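Local atomic coordinates of lyase/mutase (Burkholderia cenocepacia, PDB entry 4LSB), a protein that belongs to the phosphoenolpyruvate phosphomutase family of lyases and mutases and folds as a beta/alpha barrel with a bound magnesium ion. Residues Glu20-Leu25 / Val236-Val241; Ala206-Arg209 / Pro214-Val217; Ala76-Ile81 / Ala115-Val120; Gly41-Leu46 / Val85-Leu90; Ala140-Ile145 / Arg186-Asp191. One frame throughout, in Å; residues are numbered along the deposited sequence.

Contact 1. Residues Glu20-Leu25 / Val236-Val241; sequences EAFRAL and VKRVSV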
# COMPACT_ATOMS: atom_id res chain seq x y z
N GLU B 20 -24.75 -13.47 -4.54
CA GLU B 20 -25.19 -14.34 -5.61
C GLU B 20 -24.24 -14.36 -6.77
O GLU B 20 -23.99 -15.43 -7.35
CB GLU B 20 -26.58 -13.94 -6.13
CG GLU B 20 -27.07 -14.88 -7.24
CD GLU B 20 -27.11 -16.37 -6.88
OE1 GLU B 20 -27.46 -16.74 -5.73
OE2 GLU B 20 -26.79 -17.20 -7.78
N ALA B 21 -23.74 -13.21 -7.15
CA ALA B 21 -22.75 -13.15 -8.21
C ALA B 21 -21.51 -14.01 -7.85
O ALA B 21 -20.94 -14.76 -8.67
CB ALA B 21 -22.37 -11.71 -8.50
N PHE B 22 -21.10 -13.93 -6.59
CA PHE B 22 -19.91 -14.65 -6.12
C PHE B 22 -20.15 -16.15 -6.16
O PHE B 22 -19.29 -16.90 -6.65
CB PHE B 22 -19.53 -14.22 -4.73
CG PHE B 22 -18.19 -14.75 -4.30
CD1 PHE B 22 -17.05 -14.52 -5.07
CD2 PHE B 22 -18.06 -15.46 -3.15
CE1 PHE B 22 -15.80 -15.00 -4.66
CE2 PHE B 22 -16.81 -15.93 -2.73
CZ PHE B 22 -15.69 -15.69 -3.49
N ARG B 23 -21.30 -16.61 -5.65
CA ARG B 23 -21.60 -18.04 -5.65
C ARG B 23 -21.62 -18.56 -7.12
O ARG B 23 -21.07 -19.62 -7.38
CB ARG B 23 -22.96 -18.32 -4.95
CG ARG B 23 -23.32 -19.81 -4.83
CD ARG B 23 -24.86 -20.05 -4.78
NE ARG B 23 -25.48 -19.63 -6.05
CZ ARG B 23 -25.54 -20.36 -7.18
NH1 ARG B 23 -25.05 -21.61 -7.24
NH2 ARG B 23 -26.09 -19.84 -8.27
N ALA B 24 -22.22 -17.79 -8.02
CA ALA B 24 -22.33 -18.11 -9.45
C ALA B 24 -20.97 -18.25 -10.16
O ALA B 24 -20.86 -19.06 -11.09
CB ALA B 24 -23.18 -17.09 -10.17
N LEU B 25 -19.97 -17.46 -9.75
CA LEU B 25 -18.60 -17.61 -10.29
C LEU B 25 -18.13 -19.00 -10.11
O LEU B 25 -17.39 -19.49 -10.96
CB LEU B 25 -17.57 -16.67 -9.64
CG LEU B 25 -17.80 -15.21 -9.89
CD1 LEU B 25 -16.94 -14.27 -9.09
CD2 LEU B 25 -17.68 -14.96 -11.39
N VAL B 236 -9.58 -27.50 -11.06
CA VAL B 236 -9.64 -26.38 -10.15
C VAL B 236 -10.70 -25.40 -10.56
O VAL B 236 -10.92 -25.16 -11.76
CB VAL B 236 -8.27 -25.66 -10.09
CG1 VAL B 236 -8.30 -24.50 -9.10
CG2 VAL B 236 -7.21 -26.65 -9.61
N LYS B 237 -11.38 -24.83 -9.56
CA LYS B 237 -12.40 -23.82 -9.84
C LYS B 237 -11.95 -22.36 -9.61
O LYS B 237 -12.40 -21.46 -10.29
CB LYS B 237 -13.62 -24.11 -8.97
CG LYS B 237 -14.81 -23.20 -9.25
CD LYS B 237 -15.25 -23.14 -10.70
CE LYS B 237 -15.62 -24.54 -11.21
NZ LYS B 237 -16.15 -24.45 -12.59
N ARG B 238 -11.13 -22.14 -8.61
CA ARG B 238 -10.72 -20.79 -8.17
C ARG B 238 -9.24 -20.74 -7.93
O ARG B 238 -8.67 -21.62 -7.33
CB ARG B 238 -11.44 -20.40 -6.89
CG ARG B 238 -11.50 -18.90 -6.66
CD ARG B 238 -12.49 -18.59 -5.52
NE ARG B 238 -11.90 -18.89 -4.23
CZ ARG B 238 -12.53 -19.03 -3.06
NH1 ARG B 238 -13.82 -18.94 -2.94
NH2 ARG B 238 -11.83 -19.20 -1.96
N VAL B 239 -8.61 -19.66 -8.38
CA VAL B 239 -7.21 -19.50 -8.19
C VAL B 239 -6.95 -18.13 -7.55
O VAL B 239 -7.33 -17.09 -8.07
CB VAL B 239 -6.46 -19.57 -9.53
CG1 VAL B 239 -4.95 -19.51 -9.27
CG2 VAL B 239 -6.81 -20.85 -10.26
N SER B 240 -6.29 -18.17 -6.41
CA SER B 240 -5.94 -16.97 -5.66
C SER B 240 -4.40 -16.78 -5.62
O SER B 240 -3.60 -17.66 -6.09
CB SER B 240 -6.50 -17.12 -4.22
OG SER B 240 -5.79 -18.16 -3.49
N VAL B 241 -3.95 -15.65 -5.05
CA VAL B 241 -2.52 -15.37 -5.00
C VAL B 241 -1.95 -14.96 -3.62
O VAL B 241 -0.78 -14.60 -3.53
CB VAL B 241 -2.10 -14.31 -6.05
CG1 VAL B 241 -2.46 -14.77 -7.46
CG2 VAL B 241 -2.69 -12.94 -5.74
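Phe22 of helix 14-25 and Arg238 bring the N-terminal helix against the start of strand 238-240 in a TIM-type beta/alpha barrel, beside strand 32-34, the neighbour of 238-240 in the parallel sheet. Along the helix, the first contact is made by the Phe22 ring. CG anti to the backbone N (chi1 -170°) swings the ring end toward the strand, where CZ of Phe22 is 3.8 Å from NH1 of Arg238. The two side chains run at about a right angle, while ring and guanidinium planes differ by 23°; this is van der Waals contact at an oblique angle. One turn on, Leu25 touches the strand segment through its carbonyl, with O of Leu25 4.2 Å from CD of Lys237, while its side chain makes no close approach. Lys237 bends at chi2 and chi3, and its NZ ends on the carbonyl oxygens of Arg28 and Gly30, tying the strand entry to the loop after the helix. No hydrogen bond crosses between the two segments, and the surface they bury is small, 98 Å² summed over both sides. Arg238 itself is buried, and bonds on all three guanidinium nitrogens restrain its rotation and satisfy the group: NH1 with His26 NE2, NH2 with Thr162 OG1, and NE with OD1 of Asn216 on the adjoining strand 215-218.

Contact 2. Residues Ala206-Arg209 / Pro214-Val217; sequences AVTR and PVNV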
# COMPACT_ATOMS: atom_id res chain seq x y z
N ALA B 206 -5.82 -34.89 -8.04
CA ALA B 206 -6.33 -35.87 -7.07
C ALA B 206 -7.21 -35.20 -6.01
O ALA B 206 -8.17 -35.78 -5.56
CB ALA B 206 -5.19 -36.58 -6.38
N VAL B 207 -6.78 -34.04 -5.56
CA VAL B 207 -7.65 -33.21 -4.67
C VAL B 207 -9.00 -32.89 -5.33
O VAL B 207 -10.02 -33.13 -4.72
CB VAL B 207 -6.97 -31.89 -4.24
CG1 VAL B 207 -7.91 -31.10 -3.37
CG2 VAL B 207 -5.76 -32.23 -3.42
N THR B 208 -8.99 -32.36 -6.54
CA THR B 208 -10.25 -31.92 -7.14
C THR B 208 -11.16 -33.12 -7.42
O THR B 208 -12.40 -33.04 -7.27
CB THR B 208 -10.01 -31.12 -8.43
OG1 THR B 208 -9.42 -31.96 -9.44
CG2 THR B 208 -9.03 -29.95 -8.20
N ARG B 209 -10.57 -34.23 -7.89
CA ARG B 209 -11.39 -35.43 -8.13
C ARG B 209 -12.06 -35.97 -6.85
O ARG B 209 -13.27 -36.30 -6.85
CB ARG B 209 -10.55 -36.55 -8.78
CG ARG B 209 -11.38 -37.57 -9.57
CD ARG B 209 -10.48 -38.66 -10.20
NE ARG B 209 -9.90 -39.38 -9.08
CZ ARG B 209 -10.49 -40.39 -8.44
NH1 ARG B 209 -11.66 -40.90 -8.87
NH2 ARG B 209 -9.90 -40.93 -7.40
N PRO B 214 -16.13 -27.20 -5.35
CA PRO B 214 -15.09 -26.29 -5.82
C PRO B 214 -13.83 -26.31 -4.98
O PRO B 214 -13.88 -26.24 -3.75
CB PRO B 214 -15.76 -24.94 -5.72
CG PRO B 214 -17.22 -25.24 -6.01
CD PRO B 214 -17.43 -26.50 -5.23
N VAL B 215 -12.70 -26.24 -5.65
CA VAL B 215 -11.39 -26.15 -4.99
C VAL B 215 -10.69 -24.85 -5.39
O VAL B 215 -10.71 -24.46 -6.57
CB VAL B 215 -10.54 -27.40 -5.31
CG1 VAL B 215 -9.07 -27.23 -4.89
CG2 VAL B 215 -11.15 -28.62 -4.66
N ASN B 216 -10.09 -24.17 -4.40
CA ASN B 216 -9.24 -23.00 -4.66
C ASN B 216 -7.81 -23.49 -4.55
O ASN B 216 -7.48 -24.24 -3.64
CB ASN B 216 -9.50 -21.94 -3.56
CG ASN B 216 -8.62 -20.70 -3.69
OD1 ASN B 216 -9.09 -19.70 -4.15
ND2 ASN B 216 -7.37 -20.74 -3.19
N VAL B 217 -6.97 -23.03 -5.48
CA VAL B 217 -5.54 -23.27 -5.44
C VAL B 217 -4.85 -21.89 -5.44
O VAL B 217 -5.30 -20.98 -6.16
CB VAL B 217 -5.09 -24.05 -6.69
CG1 VAL B 217 -3.59 -23.97 -6.87
CG2 VAL B 217 -5.58 -25.50 -6.57
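Helix 201-211 and strand 215-218 approach closest at Thr208 and Val215, whose CA atoms are 6.3 Å apart, and no hydrogen bond joins the two segments. The contact is made by three branched side chains. Val215 points toward the helix and meets two of its residues. Its CB lies 4.1 Å from CG2 of Thr208, the two side chains crossing at about a right angle, and its CG2 lies 4.3 Å from CG1 of Val207. Thr208 places CG2 anti to the carbonyl carbon, which turns the methyl to the strand, while OG1 (chi1 65°) sits between the backbone N and the carbonyl carbon. That hydroxyl is bonded to the carbonyl oxygens of Leu234 and Ala205, so the threonine divides its work between an apolar branch and a polar one. Val207 also packs on Leu175, Ile179 and Leu182 of helix 175-187. On the strand, Asn216 turns to the other side, where its ND2 is bonded to Ser240 OG, and the alternation of side chains leaves Val215 for the helix. This is the packing of the connecting helix on the following strand in a beta-alpha-beta unit: strand 192-194, helix 201-211, strand 215-218.

Contact 3. Residues Ala76-Ile81 / Ala115-Val120; sequences AMLDHI and AEAGAV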
# COMPACT_ATOMS: atom_id res chain seq x y z
N ALA B 76 -9.23 -5.32 13.53
CA ALA B 76 -8.41 -4.72 12.50
C ALA B 76 -8.82 -5.32 11.15
O ALA B 76 -9.09 -4.60 10.18
CB ALA B 76 -6.91 -4.99 12.78
N MET B 77 -8.98 -6.63 11.12
CA MET B 77 -9.41 -7.31 9.87
C MET B 77 -10.84 -6.92 9.45
O MET B 77 -11.13 -6.70 8.28
CB MET B 77 -9.31 -8.83 9.98
CG MET B 77 -9.30 -9.54 8.64
SD MET B 77 -7.95 -8.94 7.55
CE MET B 77 -6.50 -9.62 8.34
N LEU B 78 -11.72 -6.81 10.43
CA LEU B 78 -13.10 -6.42 10.11
C LEU B 78 -13.16 -5.03 9.50
O LEU B 78 -13.90 -4.80 8.54
CB LEU B 78 -13.99 -6.54 11.35
CG LEU B 78 -14.24 -7.97 11.86
CD1 LEU B 78 -15.04 -7.87 13.17
CD2 LEU B 78 -15.02 -8.80 10.87
N ASP B 79 -12.40 -4.08 10.05
CA ASP B 79 -12.29 -2.77 9.46
C ASP B 79 -11.74 -2.85 8.02
O ASP B 79 -12.25 -2.15 7.13
CB ASP B 79 -11.39 -1.83 10.30
CG ASP B 79 -12.05 -1.39 11.59
OD1 ASP B 79 -13.29 -1.35 11.67
OD2 ASP B 79 -11.31 -1.07 12.54
N HIS B 80 -10.73 -3.70 7.84
CA HIS B 80 -10.04 -3.89 6.54
C HIS B 80 -11.02 -4.46 5.52
O HIS B 80 -11.14 -3.97 4.39
CB HIS B 80 -8.81 -4.79 6.75
CG HIS B 80 -8.01 -5.08 5.50
ND1 HIS B 80 -7.40 -4.09 4.75
CD2 HIS B 80 -7.67 -6.25 4.91
CE1 HIS B 80 -6.74 -4.65 3.75
NE2 HIS B 80 -6.88 -5.96 3.83
N ILE B 81 -11.77 -5.47 5.92
CA ILE B 81 -12.79 -6.02 5.03
C ILE B 81 -13.73 -4.92 4.58
O ILE B 81 -14.01 -4.77 3.38
CB ILE B 81 -13.60 -7.11 5.72
CG1 ILE B 81 -12.75 -8.34 5.93
CG2 ILE B 81 -14.82 -7.43 4.88
CD1 ILE B 81 -13.38 -9.30 6.94
N ALA B 115 -19.50 -11.04 7.77
CA ALA B 115 -20.64 -10.72 6.93
C ALA B 115 -21.15 -9.31 7.21
O ALA B 115 -21.44 -8.54 6.29
CB ALA B 115 -21.77 -11.76 7.09
N GLU B 116 -21.20 -8.95 8.50
CA GLU B 116 -21.67 -7.65 8.89
C GLU B 116 -20.76 -6.59 8.27
O GLU B 116 -21.24 -5.56 7.80
CB GLU B 116 -21.71 -7.60 10.42
CG GLU B 116 -22.39 -6.42 11.06
CD GLU B 116 -22.46 -6.61 12.59
OE1 GLU B 116 -23.55 -7.01 13.09
OE2 GLU B 116 -21.42 -6.42 13.29
N ALA B 117 -19.45 -6.88 8.18
CA ALA B 117 -18.49 -5.98 7.53
C ALA B 117 -18.60 -5.92 6.03
O ALA B 117 -17.95 -5.08 5.39
CB ALA B 117 -17.07 -6.34 7.93
N GLY B 118 -19.40 -6.80 5.43
CA GLY B 118 -19.73 -6.74 4.04
C GLY B 118 -19.21 -7.86 3.16
O GLY B 118 -19.49 -7.90 1.96
N ALA B 119 -18.47 -8.78 3.75
CA ALA B 119 -17.98 -9.92 3.00
C ALA B 119 -19.13 -10.87 2.61
O ALA B 119 -20.09 -11.05 3.34
CB ALA B 119 -16.91 -10.66 3.79
N VAL B 120 -18.98 -11.49 1.45
CA VAL B 120 -19.94 -12.49 1.03
C VAL B 120 -19.33 -13.87 1.02
O VAL B 120 -19.94 -14.85 0.60
CB VAL B 120 -20.54 -12.17 -0.32
CG1 VAL B 120 -21.45 -10.97 -0.23
CG2 VAL B 120 -19.47 -11.96 -1.38
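A Schellman motif closes helix 104-116 of the beta/alpha barrel, and the turn it makes is what helix 74-88 packs against. Gly118 has a phi of 113°, which glycine tolerates readily, and its N bonds back to Ala115 O at 2.8 Å. The turn presents the methyls of Ala117 and Ala119 to the neighbouring helix. Ala117 is at the centre of the contact: its CB is 3.6 Å from the carbonyl O of Leu78 and 3.9 Å from CG2 of Ile81, so that it lies against backbone as well as side chain. Leu78 adds a looser touch through CD2, 4.3 Å from CB of Ala117. Ile81 takes the larger share from the helix. Its CG2, set anti to the backbone N, is the branch that does the touching, and it also reaches CB of Ala119 at 4.0 Å, so this one methyl bridges the two alanines on either side of Gly118. No hydrogen bond crosses between the segments; the closeness comes from small residues, with the CA atoms of Leu78 and Ala117 6.0 Å apart. Beneath, Ile81 and Ala119 both lie on Ala94 of strand 92-95, and Ile81 also on Leu96. Val120, entering strand 121-125, has its side chain against Gln15, Ala19 and Phe22 of helix 14-25 and its backbone bonded to Val92 and Thr160, so the turn joins two barrel helices to adjacent strands of the sheet.

Contact 4. Residues Gly41-Leu46 / Val85-Leu90; sequences GTARLL and VAAGGL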
# COMPACT_ATOMS: atom_id res chain seq x y z
N GLY B 41 -6.69 1.29 -2.80
CA GLY B 41 -6.13 1.60 -4.11
C GLY B 41 -6.06 0.38 -5.00
O GLY B 41 -6.53 0.38 -6.13
N THR B 42 -5.49 -0.65 -4.43
CA THR B 42 -5.32 -1.88 -5.15
C THR B 42 -6.65 -2.54 -5.43
O THR B 42 -6.81 -3.13 -6.47
CB THR B 42 -4.29 -2.82 -4.45
OG1 THR B 42 -4.62 -3.00 -3.06
CG2 THR B 42 -2.90 -2.29 -4.58
N ALA B 43 -7.60 -2.44 -4.52
CA ALA B 43 -8.90 -2.96 -4.72
C ALA B 43 -9.57 -2.30 -5.89
O ALA B 43 -10.09 -2.99 -6.78
CB ALA B 43 -9.74 -2.84 -3.48
N ARG B 44 -9.53 -0.96 -5.93
CA ARG B 44 -10.00 -0.19 -7.07
C ARG B 44 -9.39 -0.62 -8.41
O ARG B 44 -10.16 -0.85 -9.39
CB ARG B 44 -9.77 1.32 -6.86
CG ARG B 44 -10.70 1.92 -5.82
CD ARG B 44 -10.84 3.42 -5.96
NE ARG B 44 -11.69 3.75 -7.11
CZ ARG B 44 -11.91 4.99 -7.55
NH1 ARG B 44 -11.44 6.03 -6.91
NH2 ARG B 44 -12.69 5.17 -8.60
N LEU B 45 -8.07 -0.77 -8.42
CA LEU B 45 -7.36 -1.08 -9.65
C LEU B 45 -7.71 -2.47 -10.14
O LEU B 45 -7.87 -2.69 -11.33
CB LEU B 45 -5.87 -0.98 -9.46
CG LEU B 45 -5.40 0.48 -9.21
CD1 LEU B 45 -3.96 0.47 -8.75
CD2 LEU B 45 -5.58 1.35 -10.47
N LEU B 46 -7.85 -3.43 -9.24
CA LEU B 46 -8.30 -4.75 -9.68
C LEU B 46 -9.71 -4.77 -10.26
O LEU B 46 -9.99 -5.51 -11.21
CB LEU B 46 -8.14 -5.80 -8.56
CG LEU B 46 -6.69 -6.03 -8.06
CD1 LEU B 46 -6.70 -6.78 -6.75
CD2 LEU B 46 -5.79 -6.76 -9.09
N VAL B 85 -14.45 -3.74 0.64
CA VAL B 85 -15.81 -3.82 0.14
C VAL B 85 -16.22 -2.47 -0.43
O VAL B 85 -16.71 -2.42 -1.56
CB VAL B 85 -16.79 -4.23 1.25
CG1 VAL B 85 -18.24 -4.03 0.83
CG2 VAL B 85 -16.54 -5.69 1.63
N ALA B 86 -15.99 -1.40 0.33
CA ALA B 86 -16.41 -0.06 -0.10
C ALA B 86 -15.63 0.36 -1.34
O ALA B 86 -16.19 0.94 -2.26
CB ALA B 86 -16.22 0.97 1.00
N ALA B 87 -14.34 0.14 -1.30
CA ALA B 87 -13.46 0.61 -2.40
C ALA B 87 -13.60 -0.15 -3.72
O ALA B 87 -13.59 0.45 -4.83
CB ALA B 87 -12.01 0.51 -1.94
N GLY B 88 -13.67 -1.48 -3.60
CA GLY B 88 -13.70 -2.35 -4.78
C GLY B 88 -15.02 -2.38 -5.53
O GLY B 88 -15.01 -2.47 -6.73
N GLY B 89 -16.15 -2.31 -4.84
CA GLY B 89 -17.52 -2.48 -5.46
C GLY B 89 -17.76 -3.89 -5.97
O GLY B 89 -18.72 -4.14 -6.71
N LEU B 90 -16.93 -4.83 -5.52
CA LEU B 90 -17.02 -6.21 -5.91
C LEU B 90 -17.28 -7.12 -4.70
O LEU B 90 -16.91 -6.80 -3.58
CB LEU B 90 -15.65 -6.64 -6.53
CG LEU B 90 -15.29 -6.04 -7.89
CD1 LEU B 90 -13.85 -6.45 -8.34
CD2 LEU B 90 -16.37 -6.44 -8.89
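Arg44 lays CG against the last turn of helix 74-88: this CG is 3.4 Å from the carbonyl O of Ala87 and 4.3 Å from Ala87 CB. It lies anti to the carbonyl carbon of Arg44 (chi1 -72°), and the chain then bends at chi3 and carries the guanidinium to Asn287. Next to it, Ala43 points toward the partner helix and meets its last turn, with CB 4.3 Å from Ala87 CB and 4.2 Å from the backbone N of Gly88. Gly88 has no side chain to hold the backbones apart, and its CA comes within 4.8 Å of the CA of Ala43. This is close packing of two helices of the barrel shell through small residues, with Leu54 of strand 54-55 beneath Ala43 and Leu90. The polar part of Arg44 is engaged by Asn287 OD1 through NE, by the carbonyls of Phe282 and Ala284, and by Gly66 O of the second subunit. Asn287 ND2 is bonded to the Ala87 and Gly88 carbonyls, so one side chain joins Arg44 to the helix end. The contact thus combines an apolar alanine-glycine interface with a polar seam: Arg44 and Asn287 tie the helix end to the C-terminal region, and the same arginine also bonds to Gly66 of the second subunit.

Contact 5. Residues Ala140-Ile145 / Arg186-Asp191; sequences ASVERI and RDAGAD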
# COMPACT_ATOMS: atom_id res chain seq x y z
N ALA B 140 -12.09 -31.75 16.19
CA ALA B 140 -12.20 -30.37 16.55
C ALA B 140 -12.26 -29.50 15.30
O ALA B 140 -13.01 -28.52 15.28
CB ALA B 140 -11.05 -29.96 17.43
N SER B 141 -11.45 -29.83 14.29
CA SER B 141 -11.47 -29.07 13.03
C SER B 141 -12.83 -29.05 12.34
O SER B 141 -13.29 -28.01 11.90
CB SER B 141 -10.46 -29.63 12.04
OG SER B 141 -9.15 -29.34 12.46
N VAL B 142 -13.40 -30.22 12.18
CA VAL B 142 -14.73 -30.39 11.60
C VAL B 142 -15.79 -29.69 12.44
O VAL B 142 -16.67 -29.05 11.88
CB VAL B 142 -15.09 -31.88 11.48
CG1 VAL B 142 -16.49 -32.06 10.97
CG2 VAL B 142 -14.13 -32.60 10.53
N GLU B 143 -15.74 -29.81 13.77
CA GLU B 143 -16.73 -29.09 14.60
C GLU B 143 -16.67 -27.59 14.37
O GLU B 143 -17.71 -26.88 14.30
CB GLU B 143 -16.49 -29.34 16.08
CG GLU B 143 -17.57 -30.11 16.79
CD GLU B 143 -17.39 -30.06 18.31
OE1 GLU B 143 -18.41 -29.88 19.02
OE2 GLU B 143 -16.22 -30.17 18.78
N ARG B 144 -15.43 -27.11 14.27
CA ARG B 144 -15.17 -25.71 13.91
C ARG B 144 -15.82 -25.32 12.58
O ARG B 144 -16.53 -24.31 12.50
CB ARG B 144 -13.67 -25.41 13.87
CG ARG B 144 -13.01 -25.28 15.24
CD ARG B 144 -11.51 -25.49 15.13
NE ARG B 144 -10.93 -24.63 14.09
CZ ARG B 144 -10.61 -23.35 14.27
NH1 ARG B 144 -10.81 -22.74 15.46
NH2 ARG B 144 -10.07 -22.68 13.28
N ILE B 145 -15.56 -26.07 11.52
CA ILE B 145 -16.17 -25.75 10.21
C ILE B 145 -17.70 -25.87 10.26
O ILE B 145 -18.43 -25.08 9.69
CB ILE B 145 -15.59 -26.65 9.09
CG1 ILE B 145 -14.13 -26.31 8.85
CG2 ILE B 145 -16.40 -26.51 7.79
CD1 ILE B 145 -13.83 -24.88 8.45
N ARG B 186 -15.99 -30.49 3.52
CA ARG B 186 -17.04 -30.46 2.50
C ARG B 186 -18.30 -31.12 3.09
O ARG B 186 -19.41 -30.60 2.97
CB ARG B 186 -16.59 -31.21 1.24
CG ARG B 186 -17.59 -31.20 0.11
CD ARG B 186 -17.40 -32.40 -0.77
NE ARG B 186 -17.87 -33.65 -0.14
CZ ARG B 186 -17.38 -34.85 -0.42
NH1 ARG B 186 -16.41 -34.99 -1.30
NH2 ARG B 186 -17.88 -35.94 0.17
N ASP B 187 -18.12 -32.27 3.75
CA ASP B 187 -19.29 -32.96 4.29
C ASP B 187 -19.93 -32.20 5.43
O ASP B 187 -21.13 -32.28 5.62
CB ASP B 187 -18.93 -34.37 4.73
CG ASP B 187 -18.64 -35.27 3.57
OD1 ASP B 187 -18.92 -34.88 2.41
OD2 ASP B 187 -18.09 -36.37 3.82
N ALA B 188 -19.13 -31.42 6.15
CA ALA B 188 -19.69 -30.52 7.13
C ALA B 188 -20.44 -29.29 6.57
O ALA B 188 -21.09 -28.60 7.34
CB ALA B 188 -18.63 -30.10 8.12
N GLY B 189 -20.31 -29.00 5.26
CA GLY B 189 -21.08 -27.95 4.56
C GLY B 189 -20.22 -26.85 3.92
O GLY B 189 -20.72 -25.84 3.41
N ALA B 190 -18.89 -26.97 4.01
CA ALA B 190 -18.01 -25.97 3.34
C ALA B 190 -18.29 -25.87 1.83
O ALA B 190 -18.56 -26.86 1.17
CB ALA B 190 -16.55 -26.29 3.63
N ASP B 191 -18.27 -24.67 1.28
CA ASP B 191 -18.63 -24.50 -0.13
C ASP B 191 -17.44 -24.63 -1.05
O ASP B 191 -17.58 -25.02 -2.19
CB ASP B 191 -19.23 -23.11 -0.31
CG ASP B 191 -20.44 -22.91 0.57
OD1 ASP B 191 -21.48 -23.53 0.28
OD2 ASP B 191 -20.35 -22.14 1.55
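This is an apolar helix-to-turn contact in the outer layer of the barrel, between helix 138-153 and the end of helix 175-187 just before strand 192-194. Three pairs of methyls carry it, and no hydrogen bond passes between the segments. Val142 offers CG1, the branch set anti to its backbone N (chi1 176°), at 4.1 Å from CB of Ala188. Ile145, one turn further on, uses CG2, which touches CB of Ala188 at 4.2 Å and CB of Ala190 at 4.2 Å, so that a single branch spans both alanines. Ala188 points toward the helix and is thereby held between Val142 and Ile145. Between the alanines, Gly189 takes a positive phi of 120°, and its N closes the turn on Arg186 O at 2.9 Å; this reversal puts both methyls on the side facing helix 138-153. Within the turn, Arg186 NH2 forms a salt bridge with Asp187 OD1 at 2.7 Å, meeting that oxygen's syn lone pair; the oxygen lies 23° out of the guanidinium plane. Asp191 is joined to Arg153 by a salt bridge, and Arg153 NH2 also donates to Gly189 O, binding the turn to the C-terminal end of helix 138-153. Deeper in, Ile145 and Ala190 rest on Ala163 of strand 160-164. The arrangement is a helix end closed by a Schellman motif and packed on a neighbouring helix of the TIM barrel, ahead of strand 192-194.

Contacts 2 to 5 all lie along the chain within the loop closed by contact 1. Contacts 1 and 2 have centres about 12 Å apart and share neighbouring strands: Val217 N probably donates to Arg238 O, 2.9 Å apart. Contact 3 joins contact 1 through Phe22 CB and Val120 CG2, 4.0 Å apart. It shares helix 74-88 with contact 4 and touches it where Gly118 O lies 3.7 Å from Val85 CG2. Contacts 2 and 5 meet where Pro214 CD lies 3.4 Å from Asp191 O. Contacts 4 and 5 have centres about 30 Å apart. The magnesium ion, bound at Ser58 and Glu97, is about 12 Å from the side chain of Ile81 and about 14 Å from that of Arg238.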